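PDB 3WAJ: transmembrane oligosaccharyl transferase from Archaeoglobus fulgidus, which is a transmembrane protein of the STT3 family (clan GT-C), with a helical membrane part, a soluble C-terminal part and a bound zinc ion. Local coordinates for residues 574-578 / 625-629; 585-589 / 622-626; 612-616 / 740-744; 618-622 / 674-679; 634-640 / 667-673. One frame throughout, in Å; residues are numbered along the deposited sequence.

Interaction 1 (574-578 / 625-629); sequences IGNKY and WAEGD
Trp625 meets Ile574 with the face of its indole. The Ile574 CD1 methyl lies 3.5 Å from the centroid of the Trp625 six-membered ring, a CH-pi contact only 6° off the ring normal. Both branches of the isoleucine touch the ring system, because Ile574 CG2 comes down on Trp625 CE3 at 3.6 Å.

Ala626 acts through its backbone. Ala626 O accepts a hydrogen bond from Lys577 N at 2.8 Å, in the carbonyl plane and on a lone pair. A second, weak bond reaches the same oxygen from Tyr578 N. Since helix 619-627 is ending here, the loop takes up a carbonyl near its C terminus. This helix end lies beside the WWDYG sequence motif characteristic of STT3 proteins. Trp625 also meets the rings of Trp550 and Trp551, the two tryptophans of that motif, and Ile574 packs against Trp625 next to them.

Glu627 forms a salt bridge with Lys577. Lys577 NZ is 2.7 Å from Glu627 OE2 and reaches it on the syn side, 31° out of the carboxylate plane. The lysine chain bends at chi3 and the glutamate at chi2, which brings the two ends together. Each has a further partner: Thr589 O for the ammonium group, Tyr636 OH for the carboxylate. Glu627 O lies 3.3 Å from Tyr578 CD1.

Gly628 leaves the helix with positive phi. Gly628 CA is 3.6 Å from Tyr578 CE1, so the tyrosine ring packs closely on the turn. Over one face of that ring lies Asn576 CG.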
# COMPACT_ATOMS: atom_id res chain seq x y z
N ILE A 574 13.02 -1.71 5.63
CA ILE A 574 12.56 -2.60 6.70
C ILE A 574 13.73 -3.23 7.47
O ILE A 574 13.65 -3.41 8.69
CB ILE A 574 11.62 -3.70 6.16
CG1 ILE A 574 10.31 -3.08 5.65
CG2 ILE A 574 11.33 -4.75 7.24
CD1 ILE A 574 9.49 -4.02 4.72
N GLY A 575 14.81 -3.55 6.77
CA GLY A 575 15.96 -4.20 7.39
C GLY A 575 15.63 -5.57 8.00
O GLY A 575 14.64 -6.20 7.63
N ASN A 576 16.47 -6.04 8.92
CA ASN A 576 16.25 -7.31 9.63
C ASN A 576 17.30 -7.56 10.70
O ASN A 576 18.35 -6.91 10.70
CB ASN A 576 16.25 -8.51 8.67
CG ASN A 576 17.56 -8.66 7.91
OD1 ASN A 576 18.64 -8.83 8.51
ND2 ASN A 576 17.48 -8.58 6.59
N LYS A 577 17.05 -8.53 11.58
CA LYS A 577 18.03 -8.86 12.62
C LYS A 577 18.98 -10.00 12.24
O LYS A 577 20.15 -9.99 12.61
CB LYS A 577 17.36 -9.13 13.97
CG LYS A 577 17.21 -7.88 14.82
CD LYS A 577 16.05 -7.96 15.81
CE LYS A 577 15.94 -9.33 16.45
NZ LYS A 577 14.71 -9.41 17.29
N TYR A 578 18.48 -10.97 11.48
CA TYR A 578 19.30 -12.14 11.12
C TYR A 578 20.54 -11.81 10.26
O TYR A 578 21.58 -12.45 10.40
CB TYR A 578 18.43 -13.24 10.48
CG TYR A 578 17.75 -12.82 9.20
CD1 TYR A 578 16.44 -12.34 9.22
CD2 TYR A 578 18.40 -12.91 7.98
CE1 TYR A 578 15.81 -11.95 8.04
CE2 TYR A 578 17.77 -12.52 6.81
CZ TYR A 578 16.48 -12.05 6.85
OH TYR A 578 15.87 -11.67 5.68
N TRP A 625 9.45 -9.99 9.86
CA TRP A 625 10.49 -9.38 9.03
C TRP A 625 11.87 -9.39 9.70
O TRP A 625 12.89 -9.65 9.06
CB TRP A 625 10.13 -7.93 8.68
CG TRP A 625 9.12 -7.75 7.57
CD1 TRP A 625 7.76 -7.60 7.71
CD2 TRP A 625 9.38 -7.66 6.16
NE1 TRP A 625 7.17 -7.45 6.48
CE2 TRP A 625 8.14 -7.48 5.51
CE3 TRP A 625 10.55 -7.72 5.39
CZ2 TRP A 625 8.03 -7.35 4.11
CZ3 TRP A 625 10.44 -7.60 3.99
CH2 TRP A 625 9.19 -7.42 3.38
N ALA A 626 11.89 -9.09 11.00
CA ALA A 626 13.14 -8.98 11.74
C ALA A 626 13.83 -10.34 11.84
O ALA A 626 15.04 -10.44 11.71
CB ALA A 626 12.92 -8.38 13.16
N GLU A 627 13.03 -11.37 12.08
CA GLU A 627 13.55 -12.70 12.38
C GLU A 627 13.77 -13.57 11.15
O GLU A 627 14.66 -14.42 11.15
CB GLU A 627 12.64 -13.44 13.37
CG GLU A 627 12.46 -12.74 14.71
CD GLU A 627 13.73 -12.68 15.53
OE1 GLU A 627 14.63 -13.49 15.26
OE2 GLU A 627 13.81 -11.83 16.45
N GLY A 628 12.94 -13.39 10.12
CA GLY A 628 13.07 -14.18 8.91
C GLY A 628 11.95 -15.18 8.66
O GLY A 628 11.77 -15.65 7.53
N ASP A 629 11.20 -15.53 9.70
CA ASP A 629 10.10 -16.47 9.54
C ASP A 629 9.06 -16.38 10.66
O ASP A 629 9.24 -15.65 11.63
CB ASP A 629 10.60 -17.92 9.40
CG ASP A 629 11.34 -18.42 10.64
OD1 ASP A 629 10.96 -18.08 11.79
OD2 ASP A 629 12.30 -19.20 10.47

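Interaction 2 (585-589 / 622-626); sequences SSFFT and MAVWA
Met622, Ser585 and Thr589 hold most of this contact, in which helix 584-588 packs its last turn on helix 619-627. Met622 reaches across to Phe588. Its chain bends at chi3 (-68°) and sets the Met622 CE methyl 3.9 Å from Phe588 CB. Met622 SD lies 4.9 Å from the centroid of the Phe588 ring, 46° off the normal, an oblique Met-aromatic contact.

Ser585 sits on the helix backbone. Ser585 CB is 3.5 Å from Met622 O, and Ser585 OG is 3.4 Å from Ala626 CA. The hydroxyl is hydrogen-bonded to Ile574 O in the preceding loop, so it lies against helix 619-627 without bonding to it.

Thr589 uses both branches. Thr589 CG2 rests over the Met622 backbone, 3.9 Å from Met622 O. Thr589 OG1 comes 3.3 Å from the Ala626 CB methyl. With Thr589 OG1 between the backbone N and the carbonyl carbon (chi1 68°), the hydroxyl turns back to its own helix and donates to Ser585 O at 2.8 Å. Thr589 N bonds the same oxygen from the other face of its carbonyl plane.

The helices therefore meet without a hydrogen bond between these segments. Thr589 OG1 is satisfied within its own segment and Ser585 OG by Ile574 O of the preceding loop, while methyl, methylene and sulfur contacts do the joining.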
# COMPACT_ATOMS: atom_id res chain seq x y z
N SER A 585 12.46 -2.89 11.18
CA SER A 585 12.17 -4.08 11.97
C SER A 585 13.27 -4.34 12.99
O SER A 585 13.01 -4.83 14.09
CB SER A 585 11.92 -5.32 11.08
OG SER A 585 13.12 -5.77 10.49
N SER A 586 14.50 -3.99 12.64
CA SER A 586 15.63 -4.29 13.53
C SER A 586 15.72 -3.21 14.60
O SER A 586 16.31 -3.43 15.67
CB SER A 586 16.93 -4.38 12.73
OG SER A 586 16.99 -3.34 11.77
N PHE A 587 15.14 -2.05 14.34
CA PHE A 587 15.07 -1.04 15.37
C PHE A 587 13.99 -1.43 16.40
O PHE A 587 14.28 -1.59 17.59
CB PHE A 587 14.85 0.35 14.77
CG PHE A 587 14.75 1.44 15.81
CD1 PHE A 587 15.89 2.00 16.36
CD2 PHE A 587 13.50 1.89 16.24
CE1 PHE A 587 15.80 3.00 17.34
CE2 PHE A 587 13.40 2.90 17.22
CZ PHE A 587 14.55 3.44 17.77
N PHE A 588 12.75 -1.63 15.95
CA PHE A 588 11.63 -1.84 16.88
C PHE A 588 11.57 -3.17 17.62
O PHE A 588 10.93 -3.27 18.67
CB PHE A 588 10.27 -1.55 16.21
CG PHE A 588 10.11 -0.12 15.78
CD1 PHE A 588 9.84 0.88 16.71
CD2 PHE A 588 10.25 0.24 14.44
CE1 PHE A 588 9.71 2.22 16.31
CE2 PHE A 588 10.13 1.58 14.02
CZ PHE A 588 9.86 2.57 14.96
N THR A 589 12.23 -4.19 17.08
CA THR A 589 12.26 -5.47 17.80
C THR A 589 13.59 -5.68 18.51
O THR A 589 13.88 -6.79 18.98
CB THR A 589 12.07 -6.66 16.87
OG1 THR A 589 13.21 -6.77 16.04
CG2 THR A 589 10.79 -6.52 16.02
N MET A 622 6.31 -7.05 12.39
CA MET A 622 7.66 -6.51 12.54
C MET A 622 8.62 -7.62 12.97
O MET A 622 9.76 -7.71 12.48
CB MET A 622 7.70 -5.33 13.52
CG MET A 622 6.83 -4.14 13.09
SD MET A 622 7.19 -2.60 13.94
CE MET A 622 6.64 -2.98 15.61
N ALA A 623 8.15 -8.48 13.87
CA ALA A 623 8.93 -9.62 14.33
C ALA A 623 9.25 -10.56 13.19
O ALA A 623 10.41 -10.99 13.05
CB ALA A 623 8.21 -10.37 15.45
N VAL A 624 8.25 -10.90 12.37
CA VAL A 624 8.48 -11.78 11.22
C VAL A 624 9.57 -11.24 10.30
O VAL A 624 10.54 -11.94 10.04
CB VAL A 624 7.19 -12.10 10.43
CG1 VAL A 624 7.51 -12.99 9.21
CG2 VAL A 624 6.19 -12.79 11.34
N TRP A 625 9.45 -9.99 9.86
CA TRP A 625 10.49 -9.38 9.03
C TRP A 625 11.87 -9.39 9.70
O TRP A 625 12.89 -9.65 9.06
CB TRP A 625 10.13 -7.93 8.68
CG TRP A 625 9.12 -7.75 7.57
CD1 TRP A 625 7.76 -7.60 7.71
CD2 TRP A 625 9.38 -7.66 6.16
NE1 TRP A 625 7.17 -7.45 6.48
CE2 TRP A 625 8.14 -7.48 5.51
CE3 TRP A 625 10.55 -7.72 5.39
CZ2 TRP A 625 8.03 -7.35 4.11
CZ3 TRP A 625 10.44 -7.60 3.99
CH2 TRP A 625 9.19 -7.42 3.38
N ALA A 626 11.89 -9.09 11.00
CA ALA A 626 13.14 -8.98 11.74
C ALA A 626 13.83 -10.34 11.84
O ALA A 626 15.04 -10.44 11.71
CB ALA A 626 12.92 -8.38 13.16

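Interaction 3 (612-616 / 740-744); sequences IEMET and MGTQE
Glu615 and Glu744 cross at about a right angle, and their carboxylate planes are 82° apart. Glu615 OE1 comes 2.7 Å from Glu744 OE2. Both chains are extended beyond CG and both leave the backbone with CG anti to N (chi1 177° for Glu615), so each acid group is held out from its own helix into the interface. The second oxygen of Glu744, OE1, is engaged by Lys748 in a salt bridge and by Ser768 OG.

Ile612 lies across Glu744, again near a right angle. The Ile612 CD1 methyl presses on the first turn of helix 740-755, 3.4 Å from Met740 O and equally near Gly741 N.

Met740 slants across Glu613 and Thr616. Met740 SD passes the aliphatic part of Glu613, 3.5 Å from Glu613 CG. The carboxylate of Glu613 is turned to Lys618. Met740 CG also touches Thr616 OG1 at 3.6 Å. Thr616 OG1 in turn donates to Ile612 O at 2.7 Å, from the opposite face of the carbonyl plane to Thr616 N. Thr616 CB packs on Gln743 OE1 at 3.6 Å, while Gln743 NE2 is bonded to Pro738 O.

The contact joins the short helix after strand 605-611, the middle strand of the five-stranded mixed sheet, to the start of a long helix much later in the chain. Two acid oxygens this close in a buried place suggest that one of the two groups holds a proton, and Lys748 would probably stabilise charge on the pair.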
# COMPACT_ATOMS: atom_id res chain seq x y z
N ILE A 612 -0.23 2.73 17.92
CA ILE A 612 -0.77 1.68 18.75
C ILE A 612 -0.82 0.38 17.97
O ILE A 612 -0.87 -0.71 18.55
CB ILE A 612 -2.13 2.06 19.33
CG1 ILE A 612 -2.54 1.07 20.42
CG2 ILE A 612 -3.18 2.15 18.20
CD1 ILE A 612 -3.81 1.44 21.15
N GLU A 613 -0.80 0.49 16.65
CA GLU A 613 -0.87 -0.69 15.80
C GLU A 613 0.47 -1.42 15.80
O GLU A 613 0.52 -2.65 15.91
CB GLU A 613 -1.31 -0.29 14.38
CG GLU A 613 -2.76 0.16 14.31
CD GLU A 613 -3.26 0.40 12.89
OE1 GLU A 613 -4.50 0.48 12.71
OE2 GLU A 613 -2.42 0.51 11.98
N MET A 614 1.54 -0.65 15.65
CA MET A 614 2.90 -1.12 15.87
C MET A 614 3.06 -1.82 17.22
O MET A 614 3.73 -2.85 17.33
CB MET A 614 3.87 0.05 15.75
CG MET A 614 4.02 0.55 14.31
SD MET A 614 4.89 2.12 14.15
CE MET A 614 6.45 1.68 14.98
N GLU A 615 2.44 -1.25 18.25
CA GLU A 615 2.54 -1.82 19.58
C GLU A 615 1.78 -3.14 19.65
O GLU A 615 2.23 -4.10 20.28
CB GLU A 615 1.97 -0.84 20.63
CG GLU A 615 1.94 -1.36 22.06
CD GLU A 615 1.23 -0.40 23.02
OE1 GLU A 615 0.04 -0.13 22.79
OE2 GLU A 615 1.86 0.09 23.99
N THR A 616 0.62 -3.19 18.99
CA THR A 616 -0.26 -4.34 19.09
C THR A 616 -0.34 -5.20 17.83
O THR A 616 0.48 -6.08 17.64
CB THR A 616 -1.66 -3.91 19.53
OG1 THR A 616 -2.24 -3.09 18.50
CG2 THR A 616 -1.60 -3.14 20.84
N MET A 740 -7.92 -1.90 20.10
CA MET A 740 -6.48 -1.81 20.33
C MET A 740 -6.09 -1.09 21.63
O MET A 740 -5.15 -1.50 22.31
CB MET A 740 -5.77 -1.20 19.12
CG MET A 740 -5.65 -2.20 17.98
SD MET A 740 -4.97 -1.52 16.46
CE MET A 740 -6.20 -0.23 16.16
N GLY A 741 -6.82 -0.03 21.97
CA GLY A 741 -6.64 0.64 23.25
C GLY A 741 -6.81 -0.30 24.43
O GLY A 741 -6.04 -0.28 25.41
N THR A 742 -7.83 -1.15 24.35
CA THR A 742 -8.03 -2.16 25.38
C THR A 742 -6.90 -3.19 25.35
O THR A 742 -6.41 -3.65 26.40
CB THR A 742 -9.39 -2.83 25.21
OG1 THR A 742 -10.41 -1.84 25.42
CG2 THR A 742 -9.56 -3.96 26.20
N GLN A 743 -6.44 -3.54 24.16
CA GLN A 743 -5.33 -4.49 24.06
C GLN A 743 -4.11 -3.97 24.79
O GLN A 743 -3.42 -4.72 25.48
CB GLN A 743 -4.99 -4.79 22.61
CG GLN A 743 -6.12 -5.42 21.85
CD GLN A 743 -5.67 -5.88 20.49
OE1 GLN A 743 -4.48 -6.00 20.25
NE2 GLN A 743 -6.62 -6.12 19.59
N GLU A 744 -3.83 -2.68 24.63
CA GLU A 744 -2.68 -2.07 25.29
C GLU A 744 -2.86 -2.10 26.82
O GLU A 744 -1.93 -2.43 27.57
CB GLU A 744 -2.50 -0.62 24.81
CG GLU A 744 -1.65 0.24 25.73
CD GLU A 744 -1.50 1.67 25.22
OE1 GLU A 744 -1.58 2.62 26.04
OE2 GLU A 744 -1.28 1.85 24.00

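Interaction 4 (618-622 / 674-679); sequences KYYAM and YYSTME
Tyr619 offers a ring face to Tyr674. The pair is T-shaped: the edge of Tyr674 points at the face of Tyr619, with centroids 5.0 Å apart and planes at 79°. Tyr674 CD2 stands over the centre of the Tyr619 ring, and Tyr674 CE2 is 3.8 Å from Tyr619 CG. Both side chains leave with CG anti to the backbone N (chi1 -180° for Tyr619, 172° for Tyr674), and they run antiparallel, side by side. Tyr674 OH is bonded to Glu615 O, which anchors the end of that side chain.

The far end of Tyr619 runs to Thr677. Tyr619 OH is modelled 3.0 Å from Thr677 CG2, too close to be taken literally. Thr677 is held from its own side: Thr677 OG1 donates to Tyr674 O at 2.8 Å, in the carbonyl plane, and Thr677 N bonds the same oxygen. At the rim of the Tyr619 ring, near its plane, Glu679 CB lies 4.0 Å from Tyr619 CE2.

One turn on, Met622 meets the same glutamate. The Met622 CE methyl is 3.9 Å from Glu679 CG, and the two chains cross at about a right angle.

Thr677 is the N-cap of helix 678-684, its OG1 serving Ala680 N, so Tyr619 packs on a capped helix start. Lys618, just ahead of Tyr619, is salt-bridged to Asp552 of the WWDYG motif. The contact thus packs the start of helix 619-627, beside this STT3 signature, against the turn 674-677 and the start of helix 678-684.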
# COMPACT_ATOMS: atom_id res chain seq x y z
N LYS A 618 0.20 -5.00 14.56
CA LYS A 618 1.26 -5.11 13.58
C LYS A 618 2.58 -5.55 14.19
O LYS A 618 3.57 -5.69 13.46
CB LYS A 618 1.45 -3.78 12.83
CG LYS A 618 0.21 -3.25 12.10
CD LYS A 618 0.58 -2.00 11.29
CE LYS A 618 -0.58 -1.56 10.41
NZ LYS A 618 -0.44 -0.10 10.00
N TYR A 619 2.64 -5.74 15.51
CA TYR A 619 3.93 -6.08 16.11
C TYR A 619 4.47 -7.40 15.55
O TYR A 619 5.66 -7.50 15.24
CB TYR A 619 3.94 -6.09 17.66
CG TYR A 619 5.33 -6.45 18.14
CD1 TYR A 619 5.70 -7.78 18.37
CD2 TYR A 619 6.32 -5.47 18.27
CE1 TYR A 619 6.99 -8.11 18.75
CE2 TYR A 619 7.62 -5.79 18.65
CZ TYR A 619 7.94 -7.12 18.89
OH TYR A 619 9.21 -7.48 19.27
N TYR A 620 3.60 -8.39 15.41
CA TYR A 620 3.99 -9.69 14.89
C TYR A 620 4.66 -9.56 13.52
O TYR A 620 5.69 -10.17 13.26
CB TYR A 620 2.75 -10.58 14.79
CG TYR A 620 2.98 -11.98 14.26
CD1 TYR A 620 2.50 -12.35 13.01
CD2 TYR A 620 3.63 -12.94 15.02
CE1 TYR A 620 2.68 -13.64 12.53
CE2 TYR A 620 3.81 -14.23 14.55
CZ TYR A 620 3.33 -14.57 13.30
OH TYR A 620 3.51 -15.84 12.83
N ALA A 621 4.06 -8.76 12.65
CA ALA A 621 4.62 -8.48 11.34
C ALA A 621 6.04 -7.93 11.42
O ALA A 621 6.90 -8.28 10.60
CB ALA A 621 3.72 -7.52 10.59
N MET A 622 6.31 -7.05 12.39
CA MET A 622 7.66 -6.51 12.54
C MET A 622 8.62 -7.62 12.97
O MET A 622 9.76 -7.71 12.48
CB MET A 622 7.70 -5.33 13.52
CG MET A 622 6.83 -4.14 13.09
SD MET A 622 7.19 -2.60 13.94
CE MET A 622 6.64 -2.98 15.61
N TYR A 674 8.87 -9.66 24.55
CA TYR A 674 8.22 -8.46 24.03
C TYR A 674 8.53 -7.21 24.87
O TYR A 674 8.95 -6.17 24.32
CB TYR A 674 6.70 -8.73 23.93
CG TYR A 674 5.86 -7.52 23.57
CD1 TYR A 674 5.36 -6.67 24.57
CD2 TYR A 674 5.57 -7.21 22.24
CE1 TYR A 674 4.60 -5.56 24.26
CE2 TYR A 674 4.81 -6.09 21.92
CZ TYR A 674 4.32 -5.28 22.93
OH TYR A 674 3.55 -4.18 22.63
N TYR A 675 8.38 -7.32 26.19
CA TYR A 675 8.56 -6.16 27.06
C TYR A 675 9.98 -5.58 27.07
O TYR A 675 10.20 -4.49 27.61
CB TYR A 675 8.04 -6.47 28.46
CG TYR A 675 6.56 -6.76 28.42
CD1 TYR A 675 5.63 -5.73 28.47
CD2 TYR A 675 6.09 -8.07 28.27
CE1 TYR A 675 4.28 -5.99 28.41
CE2 TYR A 675 4.74 -8.33 28.20
CZ TYR A 675 3.84 -7.30 28.27
OH TYR A 675 2.48 -7.56 28.22
N SER A 676 10.91 -6.29 26.45
CA SER A 676 12.27 -5.79 26.29
C SER A 676 12.53 -5.12 24.94
O SER A 676 13.56 -4.50 24.73
CB SER A 676 13.27 -6.93 26.47
OG SER A 676 13.33 -7.27 27.83
N THR A 677 11.59 -5.26 24.01
CA THR A 677 11.80 -4.68 22.70
C THR A 677 11.67 -3.17 22.77
O THR A 677 11.01 -2.64 23.68
CB THR A 677 10.79 -5.23 21.68
OG1 THR A 677 9.48 -4.75 22.01
CG2 THR A 677 10.84 -6.75 21.70
N MET A 678 12.30 -2.49 21.81
CA MET A 678 12.17 -1.04 21.69
C MET A 678 10.72 -0.62 21.50
O MET A 678 10.29 0.41 22.02
CB MET A 678 13.01 -0.51 20.53
CG MET A 678 14.47 -0.40 20.84
SD MET A 678 14.82 0.87 22.08
CE MET A 678 14.23 2.31 21.20
N GLU A 679 9.97 -1.40 20.73
CA GLU A 679 8.58 -1.03 20.50
C GLU A 679 7.81 -1.02 21.81
O GLU A 679 6.99 -0.13 22.03
CB GLU A 679 7.90 -1.91 19.45
CG GLU A 679 6.40 -1.62 19.30
CD GLU A 679 6.13 -0.16 18.91
OE1 GLU A 679 5.04 0.38 19.23
OE2 GLU A 679 7.00 0.44 18.26

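Interaction 5 (634-640 / 667-673); sequences EKYYGGY and LRIPSEL
The segments run in opposite directions and form a single beta bridge between Tyr637 and Pro670, their CA atoms 4.1 Å apart, with Gly638 N donating to Ile669 O, Ser671 N to Tyr636 O and Ile669 N to Gly639 O.

Arg668 has the largest share of the contact. Arg668 NE donates to Gly638 O at 2.8 Å, the oxygen lying 28° out of the guanidinium plane. Tyr637 CB lies over the centre of one guanidinium face, 3.7 Å from Arg668 CZ. At the edge of the guanidinium group Glu634 forms a salt bridge through OE1. The two groups are nearly coplanar, though the modelled NH1 distance is too short to trust. Tyr640 OH packs on Arg668 CD at 3.2 Å.

At the other end Ser671 OG donates to Lys635 O at 2.6 Å. The aliphatic chain of Lys635 crosses Leu673, with Lys635 CD 3.6 Å from Leu673 CD2.

Tyr636 and Tyr637 lean on helix 619-627, and Ile669 and Pro670 on helix 740-755. Tyr640 opens strand 640-643 and is bonded through its backbone to Ala652 of strand 649-652.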
# COMPACT_ATOMS: atom_id res chain seq x y z
N GLU A 634 7.25 -16.16 16.96
CA GLU A 634 6.33 -16.66 17.98
C GLU A 634 6.88 -16.60 19.41
O GLU A 634 6.14 -16.77 20.37
CB GLU A 634 5.84 -18.07 17.61
CG GLU A 634 4.77 -18.06 16.52
CD GLU A 634 3.40 -17.57 17.02
OE1 GLU A 634 3.21 -17.51 18.25
OE2 GLU A 634 2.52 -17.26 16.18
N LYS A 635 8.17 -16.33 19.54
CA LYS A 635 8.79 -16.19 20.85
C LYS A 635 8.40 -14.86 21.50
O LYS A 635 8.68 -14.62 22.68
CB LYS A 635 10.31 -16.29 20.75
CG LYS A 635 10.98 -15.03 20.18
CD LYS A 635 12.50 -15.21 19.97
CE LYS A 635 13.11 -13.93 19.38
NZ LYS A 635 14.59 -13.82 19.61
N TYR A 636 7.76 -13.98 20.74
CA TYR A 636 7.30 -12.71 21.31
C TYR A 636 5.92 -12.86 21.99
O TYR A 636 5.43 -11.92 22.60
CB TYR A 636 7.34 -11.58 20.27
CG TYR A 636 8.75 -11.19 19.85
CD1 TYR A 636 9.30 -11.62 18.65
CD2 TYR A 636 9.54 -10.39 20.68
CE1 TYR A 636 10.59 -11.26 18.27
CE2 TYR A 636 10.84 -10.03 20.31
CZ TYR A 636 11.36 -10.46 19.11
OH TYR A 636 12.64 -10.10 18.76
N TYR A 637 5.33 -14.05 21.92
CA TYR A 637 3.98 -14.28 22.44
C TYR A 637 3.86 -15.45 23.42
O TYR A 637 4.59 -16.44 23.30
CB TYR A 637 2.97 -14.39 21.29
CG TYR A 637 2.92 -13.11 20.50
CD1 TYR A 637 2.15 -12.04 20.93
CD2 TYR A 637 3.70 -12.95 19.35
CE1 TYR A 637 2.12 -10.85 20.23
CE2 TYR A 637 3.67 -11.75 18.63
CZ TYR A 637 2.87 -10.70 19.09
OH TYR A 637 2.82 -9.51 18.41
N GLY A 638 2.96 -15.30 24.39
CA GLY A 638 2.70 -16.32 25.41
C GLY A 638 1.32 -16.88 25.20
O GLY A 638 0.98 -17.31 24.08
N GLY A 639 0.49 -16.87 26.25
CA GLY A 639 -0.84 -17.44 26.16
C GLY A 639 -2.02 -16.47 26.23
O GLY A 639 -2.10 -15.49 25.47
N TYR A 640 -2.95 -16.76 27.13
CA TYR A 640 -4.23 -16.08 27.15
C TYR A 640 -4.74 -15.92 28.54
O TYR A 640 -4.44 -16.75 29.43
CB TYR A 640 -5.28 -16.90 26.37
CG TYR A 640 -4.91 -17.13 24.93
CD1 TYR A 640 -4.18 -18.26 24.55
CD2 TYR A 640 -5.25 -16.20 23.96
CE1 TYR A 640 -3.82 -18.47 23.23
CE2 TYR A 640 -4.90 -16.40 22.63
CZ TYR A 640 -4.18 -17.54 22.27
OH TYR A 640 -3.81 -17.75 20.95
N LEU A 667 -7.07 -12.73 22.75
CA LEU A 667 -5.97 -11.81 22.58
C LEU A 667 -4.75 -12.52 23.13
O LEU A 667 -4.67 -12.80 24.32
CB LEU A 667 -6.20 -10.49 23.35
CG LEU A 667 -4.98 -9.56 23.34
CD1 LEU A 667 -4.79 -8.98 21.92
CD2 LEU A 667 -5.09 -8.44 24.39
N ARG A 668 -3.80 -12.84 22.25
CA ARG A 668 -2.59 -13.52 22.68
C ARG A 668 -1.71 -12.54 23.47
O ARG A 668 -1.37 -11.46 22.97
CB ARG A 668 -1.85 -14.07 21.46
CG ARG A 668 -0.76 -15.05 21.80
CD ARG A 668 -0.93 -16.34 21.04
NE ARG A 668 0.15 -17.26 21.37
CZ ARG A 668 1.14 -17.57 20.54
NH1 ARG A 668 1.18 -17.05 19.32
NH2 ARG A 668 2.09 -18.40 20.94
N ILE A 669 -1.35 -12.91 24.70
CA ILE A 669 -0.53 -12.08 25.57
C ILE A 669 0.94 -12.16 25.18
O ILE A 669 1.45 -13.26 24.93
CB ILE A 669 -0.68 -12.50 27.04
CG1 ILE A 669 -2.13 -12.33 27.47
CG2 ILE A 669 0.22 -11.65 27.95
CD1 ILE A 669 -2.75 -11.00 27.02
N PRO A 670 1.63 -11.00 25.11
CA PRO A 670 3.06 -11.03 24.74
C PRO A 670 3.88 -11.77 25.79
O PRO A 670 3.46 -11.81 26.96
CB PRO A 670 3.44 -9.55 24.73
CG PRO A 670 2.15 -8.82 24.42
CD PRO A 670 1.08 -9.62 25.15
N SER A 671 5.00 -12.36 25.37
CA SER A 671 5.92 -13.07 26.26
C SER A 671 6.75 -12.04 27.01
O SER A 671 6.63 -10.83 26.76
CB SER A 671 6.86 -13.97 25.46
OG SER A 671 7.77 -13.20 24.70
N GLU A 672 7.61 -12.50 27.92
CA GLU A 672 8.52 -11.60 28.61
C GLU A 672 9.42 -10.86 27.62
O GLU A 672 9.76 -9.69 27.82
CB GLU A 672 9.36 -12.36 29.64
CG GLU A 672 9.98 -11.45 30.70
CD GLU A 672 10.54 -12.23 31.88
OE1 GLU A 672 11.30 -13.19 31.64
OE2 GLU A 672 10.21 -11.88 33.04
N LEU A 673 9.79 -11.54 26.54
CA LEU A 673 10.67 -10.97 25.52
C LEU A 673 10.14 -9.66 24.94
O LEU A 673 10.87 -8.67 24.85
CB LEU A 673 10.87 -11.96 24.39
CG LEU A 673 12.34 -12.20 24.07
CD1 LEU A 673 13.05 -12.79 25.29
CD2 LEU A 673 12.44 -13.13 22.89

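In the fold
From the N terminus, interaction 1 opens in the loop after strand 564-565, and interaction 2 opens just beyond it on helix 584-588. Both close on helix 619-627, where they share Trp625 and Ala626. Interaction 3 opens on helix 612-615, closes much later and crosses both. Interaction 4 crosses interaction 1 and begins where interaction 2 ends, sharing Met622. Interaction 5 follows interactions 1 and 2 in series. It nests within interaction 4, which nests within interaction 3. Helix 619-627 is thereby tied to loop 574-578 and to helices 584-588 and 678-684, and helix 740-755 to helix 612-615. Interaction 5 pairs the loops before strand 640-643 and before helix 678-684.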